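Local coordinates for SusD superfamily protein (PDB 3L22), which probably binds sugars at the outer membrane, as a SusD-family protein whose structure also carries several zinc ions, at residues A[70-75]-A[404-409]; A[101-106]-A[111-116]. All blocks are in the same frame, centred on the assembly; numbering follows the deposited sequence.

Contact 1 of 2, residues A[70-75]-A[404-409]; sequences YNMNVG and EHFIKV. With ZN (zinc ion), chain F.
Lys408 reaches from strand 406-409 to the carbonyl that ends helix 67-70, donating through NZ to Tyr70 O at 2.8 Å. The ammonium lies in the plane of that carbonyl and uses one of its lone pairs, with a C=O...N angle of 134°. Past CG the lysine chain is fully extended, which carries the charge all the way across. The same NZ also bonds to Gly53 O and, weakly, to Arg52 O, at the end of helix 44-52.

Aromatic contacts flank this polar core. The Tyr70 ring swings beside the lysine, with CG anti to the backbone N (chi1 177°), and the two side chains lie alongside one another, pointing opposite ways. Lys408 CD packs 3.6 Å from Tyr70 CE1, and NZ lies 4.2 Å from the ring centroid, an off-centre cation-pi contact. Met72, a selenomethionine, crosses Phe406 at about a right angle and sets its methyl over one ring face, CE 3.4 Å from Phe406 CD1. SE follows higher above that face, 4.6 Å from the Phe406 ring centroid, a Met-aromatic contact. Met72 leaves the helix with positive phi (58°) in a Schellman motif, and its side chain also touches Ile415 of the partner strand 414-417.

Phe406 and Lys408, two apart on the strand, both face this buried side, while His405, just before it, binds a zinc ion through NE2 away from this packing. A buried lysine bonded to backbone carbonyls at the ends of two helices is probably protonated, its charge offset by those carbonyls and tying both ends to the strand.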
ATOM      1  N   TYR A  70       4.078  13.398  -8.450  1.00 13.33           N
ATOM      2  CA  TYR A  70       4.275  12.760  -9.754  1.00 13.11           C
ATOM      3  C   TYR A  70       5.616  13.153 -10.381  1.00 13.87           C
ATOM      4  O   TYR A  70       6.339  12.317 -10.918  1.00 13.35           O
ATOM      5  CB  TYR A  70       3.151  13.090 -10.747  1.00 12.88           C
ATOM      6  CG  TYR A  70       3.458  12.449 -12.113  1.00 13.34           C
ATOM      7  CD1 TYR A  70       3.304  11.067 -12.307  1.00 13.96           C
ATOM      8  CD2 TYR A  70       3.934  13.211 -13.184  1.00 14.27           C
ATOM      9  CE1 TYR A  70       3.643  10.460 -13.524  1.00 13.08           C
ATOM     10  CE2 TYR A  70       4.262  12.616 -14.414  1.00 14.24           C
ATOM     11  CZ  TYR A  70       4.122  11.243 -14.575  1.00 14.51           C
ATOM     12  OH  TYR A  70       4.447  10.659 -15.775  1.00 13.85           O
ATOM     13  N   ASN A  71       5.916  14.443 -10.292  1.00 14.67           N
ATOM     14  CA  ASN A  71       7.146  15.012 -10.835  1.00 14.97           C
ATOM     15  C   ASN A  71       8.377  14.791  -9.972  1.00 14.77           C
ATOM     16  O   ASN A  71       9.458  15.279 -10.305  1.00 15.28           O
ATOM     17  CB  ASN A  71       6.939  16.503 -11.070  1.00 15.43           C
ATOM     18  CG  ASN A  71       6.085  16.792 -12.270  1.00 17.52           C
ATOM     19  OD1 ASN A  71       5.985  15.990 -13.206  1.00 19.62           O
ATOM     20  ND2 ASN A  71       5.498  17.991 -12.283  1.00 23.96           N
HETATM   21  N   MSE A  72       8.240  14.048  -8.883  1.00 15.02           N
HETATM   22  CA  MSE A  72       9.393  13.705  -8.035  1.00 15.51           C
HETATM   23  C   MSE A  72      10.055  14.993  -7.545  1.00 15.75           C
HETATM   24  O   MSE A  72      11.270  15.155  -7.604  1.00 15.29           O
HETATM   25  CB  MSE A  72      10.400  12.799  -8.761  1.00 15.63           C
HETATM   26  CG  MSE A  72       9.796  11.590  -9.393  1.00 16.13           C
HETATM   27 SE   MSE A  72       8.923  10.375  -8.142  0.75 18.06          SE
HETATM   28  CE  MSE A  72      10.500   9.651  -7.266  1.00 14.04           C
ATOM     29  N   ASN A  73       9.221  15.890  -7.024  1.00 15.68           N
ATOM     30  CA  ASN A  73       9.662  17.215  -6.667  1.00 16.73           C
ATOM     31  C   ASN A  73       9.124  17.649  -5.304  1.00 16.42           C
ATOM     32  O   ASN A  73       8.973  18.824  -5.071  1.00 18.04           O
ATOM     33  CB  ASN A  73       9.228  18.206  -7.751  1.00 15.41           C
ATOM     34  CG  ASN A  73       9.961  19.534  -7.664  1.00 17.95           C
ATOM     35  OD1 ASN A  73      11.168  19.565  -7.466  1.00 21.60           O
ATOM     36  ND2 ASN A  73       9.230  20.637  -7.804  1.00 15.55           N
ATOM     37  N   VAL A  74       8.873  16.708  -4.404  1.00 16.54           N
ATOM     38  CA  VAL A  74       8.244  17.034  -3.125  1.00 16.18           C
ATOM     39  C   VAL A  74       9.285  17.609  -2.169  1.00 16.25           C
ATOM     40  O   VAL A  74      10.388  17.033  -2.014  1.00 15.89           O
ATOM     41  CB  VAL A  74       7.540  15.820  -2.480  1.00 17.19           C
ATOM     42  CG1 VAL A  74       7.177  16.142  -1.041  1.00 14.21           C
ATOM     43  CG2 VAL A  74       6.297  15.449  -3.306  1.00 16.08           C
ATOM     44  N   GLY A  75       8.938  18.764  -1.581  1.00 15.14           N
ATOM     45  CA  GLY A  75       9.786  19.494  -0.640  1.00 15.59           C
ATOM     46  C   GLY A  75       9.226  19.476   0.776  1.00 15.08           C
ATOM     47  O   GLY A  75       8.238  18.794   1.060  1.00 14.26           O
ATOM     48  N   GLU A 404      15.217   0.703  -8.007  1.00 14.97           N
ATOM     49  CA  GLU A 404      15.181   1.061  -9.404  1.00 14.80           C
ATOM     50  C   GLU A 404      15.022   2.552  -9.583  1.00 14.95           C
ATOM     51  O   GLU A 404      14.494   3.258  -8.704  1.00 14.44           O
ATOM     52  CB  GLU A 404      14.022   0.347 -10.119  1.00 15.10           C
ATOM     53  CG  GLU A 404      14.124  -1.208 -10.137  1.00 15.78           C
ATOM     54  CD  GLU A 404      12.832  -1.933 -10.557  1.00 17.86           C
ATOM     55  OE1 GLU A 404      11.820  -1.272 -10.952  1.00 17.60           O
ATOM     56  OE2 GLU A 404      12.860  -3.192 -10.543  1.00 15.87           O
ATOM     57  N   HIS A 405      15.454   3.050 -10.742  1.00 14.64           N
ATOM     58  CA  HIS A 405      15.167   4.429 -11.117  0.50 15.40           C
ATOM     59  C   HIS A 405      13.673   4.614 -11.388  1.00 15.18           C
ATOM     60  O   HIS A 405      13.051   3.748 -11.957  1.00 15.94           O
ATOM     61  CB  HIS A 405      15.922   4.835 -12.386  0.50 15.35           C
ATOM     62  CG  HIS A 405      17.398   4.962 -12.209  0.50 16.67           C
ATOM     63  ND1 HIS A 405      18.056   6.173 -12.242  0.50 19.87           N
ATOM     64  CD2 HIS A 405      18.354   4.020 -12.037  0.50 17.18           C
ATOM     65  CE1 HIS A 405      19.350   5.968 -12.083  0.50 18.11           C
ATOM     66  NE2 HIS A 405      19.557   4.672 -11.962  0.50 18.26           N
ATOM     67  N   PHE A 406      13.138   5.762 -11.006  1.00 15.27           N
ATOM     68  CA  PHE A 406      11.828   6.186 -11.440  1.00 15.62           C
ATOM     69  C   PHE A 406      12.044   6.858 -12.786  1.00 15.83           C
ATOM     70  O   PHE A 406      12.664   7.942 -12.849  1.00 15.57           O
ATOM     71  CB  PHE A 406      11.237   7.191 -10.458  1.00 15.93           C
ATOM     72  CG  PHE A 406      10.898   6.607  -9.120  1.00 15.95           C
ATOM     73  CD1 PHE A 406      11.834   6.600  -8.086  1.00 15.86           C
ATOM     74  CD2 PHE A 406       9.651   6.073  -8.890  1.00 15.73           C
ATOM     75  CE1 PHE A 406      11.480   6.080  -6.823  1.00 15.97           C
ATOM     76  CE2 PHE A 406       9.311   5.537  -7.666  1.00 15.28           C
ATOM     77  CZ  PHE A 406      10.229   5.548  -6.631  1.00 15.98           C
ATOM     78  N   ILE A 407      11.563   6.211 -13.842  1.00 15.80           N
ATOM     79  CA  ILE A 407      11.756   6.681 -15.220  1.00 16.23           C
ATOM     80  C   ILE A 407      10.425   6.896 -15.900  1.00 15.99           C
ATOM     81  O   ILE A 407       9.647   5.939 -16.101  1.00 15.62           O
ATOM     82  CB  ILE A 407      12.632   5.696 -16.052  1.00 17.21           C
ATOM     83  CG1 ILE A 407      13.989   5.515 -15.360  1.00 17.34           C
ATOM     84  CG2 ILE A 407      12.800   6.212 -17.544  1.00 16.56           C
ATOM     85  CD1 ILE A 407      14.985   4.549 -16.082  1.00 17.01           C
ATOM     86  N   LYS A 408      10.136   8.152 -16.215  1.00 15.24           N
ATOM     87  CA  LYS A 408       8.864   8.495 -16.831  1.00 15.10           C
ATOM     88  C   LYS A 408       9.118   9.308 -18.116  1.00 14.68           C
ATOM     89  O   LYS A 408       9.378  10.499 -18.065  1.00 14.37           O
ATOM     90  CB  LYS A 408       7.951   9.247 -15.832  1.00 14.86           C
ATOM     91  CG  LYS A 408       8.070   8.740 -14.386  1.00 14.84           C
ATOM     92  CD  LYS A 408       7.121   9.454 -13.440  1.00 13.96           C
ATOM     93  CE  LYS A 408       7.404   9.097 -11.974  1.00 15.45           C
ATOM     94  NZ  LYS A 408       6.356   9.555 -11.028  1.00 11.34           N
ATOM     95  N   VAL A 409       9.017   8.640 -19.259  1.00 14.34           N
ATOM     96  CA  VAL A 409       9.358   9.220 -20.549  1.00 14.56           C
ATOM     97  C   VAL A 409       8.084   9.863 -21.071  1.00 15.39           C
ATOM     98  O   VAL A 409       7.124   9.188 -21.406  1.00 14.39           O
ATOM     99  CB  VAL A 409       9.900   8.198 -21.567  1.00 13.63           C
ATOM    100  CG1 VAL A 409      10.077   8.871 -22.966  1.00 14.11           C
ATOM    101  CG2 VAL A 409      11.220   7.535 -21.062  1.00 13.37           C
TER
HETATM  102 ZN    ZN F   5      21.286   4.482 -11.388  0.50 35.23          ZN
HETATM  103  O   HOH W   1      21.345   2.713 -12.644  1.00 41.98           O

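Contact 2 of 2, residues A[101-106]-A[111-116]; sequences SLEGAR and ENYDRY. With ZN (zinc ion), chain G.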
ATOM      1  N   SER A 101      -4.184   2.066  27.253  1.00 16.45           N
ATOM      2  CA  SER A 101      -5.500   1.994  27.897  1.00 16.54           C
ATOM      3  C   SER A 101      -6.012   0.562  28.002  1.00 15.93           C
ATOM      4  O   SER A 101      -6.547   0.175  29.029  1.00 15.02           O
ATOM      5  CB  SER A 101      -6.515   2.834  27.130  1.00 16.80           C
ATOM      6  OG  SER A 101      -6.093   4.187  27.162  1.00 17.89           O
ATOM      7  N   LEU A 102      -5.804  -0.237  26.962  1.00 15.15           N
ATOM      8  CA  LEU A 102      -6.255  -1.629  26.964  1.00 15.49           C
ATOM      9  C   LEU A 102      -5.583  -2.445  28.054  1.00 15.24           C
ATOM     10  O   LEU A 102      -6.185  -3.360  28.626  1.00 12.99           O
ATOM     11  CB  LEU A 102      -6.018  -2.253  25.599  1.00 15.83           C
ATOM     12  CG  LEU A 102      -6.506  -3.652  25.277  1.00 16.79           C
ATOM     13  CD1 LEU A 102      -8.014  -3.817  25.528  1.00 15.06           C
ATOM     14  CD2 LEU A 102      -6.156  -4.011  23.814  1.00 13.76           C
ATOM     15  N   GLU A 103      -4.339  -2.101  28.382  1.00 15.44           N
ATOM     16  CA  GLU A 103      -3.610  -2.813  29.431  0.70 15.09           C
ATOM     17  C   GLU A 103      -4.312  -2.702  30.785  1.00 15.63           C
ATOM     18  O   GLU A 103      -4.260  -3.631  31.621  1.00 15.36           O
ATOM     19  CB  GLU A 103      -2.159  -2.299  29.494  0.70 15.11           C
ATOM     20  CG  GLU A 103      -1.309  -3.063  30.487  0.70 14.12           C
ATOM     21  CD  GLU A 103       0.134  -2.678  30.460  0.70  8.99           C
ATOM     22  OE1 GLU A 103       0.921  -3.291  29.766  0.70  6.57           O
ATOM     23  OE2 GLU A 103       0.530  -1.818  31.239  0.70 13.44           O
ATOM     24  N   GLY A 104      -5.001  -1.580  30.994  1.00 16.59           N
ATOM     25  CA  GLY A 104      -5.805  -1.371  32.198  1.00 17.42           C
ATOM     26  C   GLY A 104      -7.238  -1.851  32.103  1.00 17.82           C
ATOM     27  O   GLY A 104      -8.022  -1.592  33.020  1.00 18.35           O
ATOM     28  N   ALA A 105      -7.580  -2.576  31.043  1.00 17.55           N
ATOM     29  CA  ALA A 105      -8.947  -3.036  30.823  1.00 18.55           C
ATOM     30  C   ALA A 105      -8.980  -4.506  30.452  1.00 19.20           C
ATOM     31  O   ALA A 105      -9.852  -4.948  29.716  1.00 18.87           O
ATOM     32  CB  ALA A 105      -9.637  -2.176  29.717  1.00 19.12           C
ATOM     33  N   ARG A 106      -8.054  -5.281  31.009  1.00 19.86           N
ATOM     34  CA  ARG A 106      -7.893  -6.688  30.649  1.00 20.20           C
ATOM     35  C   ARG A 106      -9.138  -7.511  30.879  1.00 21.03           C
ATOM     36  O   ARG A 106      -9.502  -8.307  30.018  1.00 22.07           O
ATOM     37  CB  ARG A 106      -6.685  -7.283  31.416  1.00 20.79           C
ATOM     38  CG  ARG A 106      -6.183  -8.598  30.902  1.00 19.27           C
ATOM     39  CD  ARG A 106      -4.908  -9.010  31.617  1.00 15.81           C
ATOM     40  NE  ARG A 106      -3.706  -8.413  31.044  1.00 14.61           N
ATOM     41  CZ  ARG A 106      -3.104  -8.836  29.935  1.00 14.67           C
ATOM     42  NH1 ARG A 106      -3.586  -9.879  29.253  1.00 14.73           N
ATOM     43  NH2 ARG A 106      -2.005  -8.226  29.520  1.00 14.07           N
ATOM     44  N   GLU A 111     -11.883 -12.599  26.679  1.00 18.80           N
ATOM     45  CA  GLU A 111     -11.178 -13.516  25.768  0.60 19.37           C
ATOM     46  C   GLU A 111     -10.676 -12.827  24.497  1.00 18.58           C
ATOM     47  O   GLU A 111      -9.874 -13.362  23.788  1.00 18.97           O
ATOM     48  CB  GLU A 111     -12.085 -14.691  25.369  0.60 19.79           C
ATOM     49  CG  GLU A 111     -13.272 -14.306  24.455  0.60 21.98           C
ATOM     50  CD  GLU A 111     -14.168 -15.492  24.097  0.60 25.63           C
ATOM     51  OE1 GLU A 111     -13.703 -16.646  24.135  0.60 27.43           O
ATOM     52  OE2 GLU A 111     -15.337 -15.256  23.735  0.60 27.76           O
ATOM     53  N   ASN A 112     -11.159 -11.628  24.220  1.00 17.73           N
ATOM     54  CA  ASN A 112     -10.781 -10.892  23.024  1.00 17.52           C
ATOM     55  C   ASN A 112      -9.592  -9.944  23.165  1.00 16.36           C
ATOM     56  O   ASN A 112      -9.205  -9.291  22.180  1.00 15.45           O
ATOM     57  CB  ASN A 112     -11.997 -10.111  22.549  1.00 18.18           C
ATOM     58  CG  ASN A 112     -13.151 -11.021  22.280  1.00 19.41           C
ATOM     59  OD1 ASN A 112     -12.999 -12.024  21.580  1.00 20.93           O
ATOM     60  ND2 ASN A 112     -14.284 -10.730  22.881  1.00 17.88           N
ATOM     61  N   TYR A 113      -9.033  -9.872  24.375  1.00 15.21           N
ATOM     62  CA  TYR A 113      -7.870  -9.045  24.645  1.00 14.54           C
ATOM     63  C   TYR A 113      -6.774  -9.169  23.548  1.00 14.40           C
ATOM     64  O   TYR A 113      -6.391  -8.162  22.956  1.00 13.46           O
ATOM     65  CB  TYR A 113      -7.301  -9.358  26.031  1.00 13.95           C
ATOM     66  CG  TYR A 113      -6.181  -8.441  26.424  1.00 14.42           C
ATOM     67  CD1 TYR A 113      -6.445  -7.244  27.067  1.00 13.10           C
ATOM     68  CD2 TYR A 113      -4.848  -8.753  26.130  1.00 11.92           C
ATOM     69  CE1 TYR A 113      -5.423  -6.377  27.414  1.00 13.63           C
ATOM     70  CE2 TYR A 113      -3.809  -7.875  26.461  1.00 13.13           C
ATOM     71  CZ  TYR A 113      -4.116  -6.672  27.101  1.00 14.99           C
ATOM     72  OH  TYR A 113      -3.138  -5.764  27.456  1.00 13.66           O
ATOM     73  N   ASP A 114      -6.305 -10.384  23.269  1.00 13.59           N
ATOM     74  CA  ASP A 114      -5.185 -10.569  22.352  1.00 15.15           C
ATOM     75  C   ASP A 114      -5.492 -10.146  20.928  1.00 14.39           C
ATOM     76  O   ASP A 114      -4.647  -9.559  20.261  1.00 15.54           O
ATOM     77  CB  ASP A 114      -4.718 -12.032  22.330  1.00 15.67           C
ATOM     78  CG  ASP A 114      -4.109 -12.468  23.652  1.00 22.41           C
ATOM     79  OD1 ASP A 114      -3.554 -11.583  24.402  1.00 21.76           O
ATOM     80  OD2 ASP A 114      -4.197 -13.698  23.928  1.00 28.17           O
ATOM     81  N   ARG A 115      -6.700 -10.424  20.464  1.00 14.11           N
ATOM     82  CA  ARG A 115      -7.094  -9.963  19.167  1.00 13.98           C
ATOM     83  C   ARG A 115      -7.045  -8.449  19.072  1.00 13.28           C
ATOM     84  O   ARG A 115      -6.608  -7.920  18.052  1.00 13.53           O
ATOM     85  CB  ARG A 115      -8.478 -10.439  18.820  1.00 14.34           C
ATOM     86  CG  ARG A 115      -8.915  -9.952  17.430  1.00 15.21           C
ATOM     87  CD  ARG A 115     -10.214 -10.588  16.939  1.00 13.66           C
ATOM     88  NE  ARG A 115     -10.050 -12.015  16.687  1.00 14.30           N
ATOM     89  CZ  ARG A 115     -10.997 -12.811  16.204  1.00 16.41           C
ATOM     90  NH1 ARG A 115     -12.200 -12.328  15.836  1.00 16.48           N
ATOM     91  NH2 ARG A 115     -10.724 -14.104  16.050  1.00 16.97           N
ATOM     92  N   TYR A 116      -7.555  -7.759  20.081  1.00 12.97           N
ATOM     93  CA  TYR A 116      -7.550  -6.285  20.056  1.00 13.58           C
ATOM     94  C   TYR A 116      -6.120  -5.721  20.001  1.00 14.25           C
ATOM     95  O   TYR A 116      -5.826  -4.800  19.223  1.00 13.51           O
ATOM     96  CB  TYR A 116      -8.264  -5.706  21.282  1.00 13.47           C
ATOM     97  CG  TYR A 116      -9.742  -6.007  21.449  1.00 13.80           C
ATOM     98  CD1 TYR A 116     -10.600  -6.201  20.368  1.00 12.59           C
ATOM     99  CD2 TYR A 116     -10.289  -6.072  22.726  1.00 16.43           C
ATOM    100  CE1 TYR A 116     -11.974  -6.455  20.593  1.00 15.90           C
ATOM    101  CE2 TYR A 116     -11.629  -6.341  22.946  1.00 14.83           C
ATOM    102  CZ  TYR A 116     -12.462  -6.516  21.885  1.00 15.53           C
ATOM    103  OH  TYR A 116     -13.779  -6.752  22.177  1.00 16.15           O
TER
HETATM  104 ZN    ZN G   6      -3.425 -12.710  26.401  0.50 50.67          ZN
HETATM  105  O   HOH W   2      -2.473 -11.298  27.065  1.00 25.43           O
HETATM  106  O   HOH W   3      -2.359 -14.838  25.796  1.00 46.40           O
HETATM  107  O   HOH W   4      -5.795 -12.965  27.030  0.40 11.98           O
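The ring of Tyr113 fills the gap between the two segments, with the guanidinium of Arg106 over one face and the backbone of Leu102 at its edge. Arg106 CZ sits 4.0 Å from the Tyr113 ring centroid, a cation-pi contact in which the two planes are tilted by 35°. NH1 comes closest to the carbon rim, 3.4 Å from Tyr113 CE2, while NH2 leans over the phenol oxygen without a hydrogen bond to it. The bend at chi3 (-84°) folds the arginine back across the ring. At the edge, Leu102 O lies in the ring plane, 3.3 Å from Tyr113 CE1, and Glu103 CA borders the hydroxyl.

Leu102 then supplies the apolar side: its CG packs 3.6 Å from Tyr113 CE1, and its CD2 reaches Tyr116 CB. Behind it, Leu102 and Tyr116 both touch Ile21 of helix 18-33 and Ala109 of helix 106-109, and Tyr116 OH is hydrogen-bonded to Glu22.

Outward, the arginine belongs to the second shell of a zinc ion. NH1 donates to a water that is itself a zinc ligand, and that water lies in the guanidinium plane. Asp114, one residue after Tyr113, binds the ion through OD1 at 2.3 Å from the zinc, and a second water ligand donates to its OD2. The opposite charges do not touch, Arg106 NH1 being 5.1 Å from Asp114 OD1; the link runs from NH1 through the water to the zinc and on to OD1, which probably helps hold the guanidinium over the ring.

The last turn of helix 79-103 and the first of helix 113-131 run in roughly opposite directions, with short helix 106-109 between them: a helical hairpin, consistent with the TPR clan to which this family belongs.

How the contacts relate
The two contacts lie on opposite sides of the chain's centre, about 44 Å apart between their centres, and share no helix or strand. Contact 1 is wholly buried and joins segments more than 300 residues apart, bringing the late, SusD-family part of the sequence against the early part, which matches the family of starch-binding proteins associated with the outer membrane; contact 2 is local, partly buried and farther out, joining neighbouring helices 79-103 and 113-131 within the latter. Both set a cation against a tyrosine ring, but the chemistry follows the setting. The buried lysine is held by backbone carbonyls, whereas the exposed arginine hydrogen-bonds a water that is itself bound to zinc. Zinc at contact 1 stands apart from the packing.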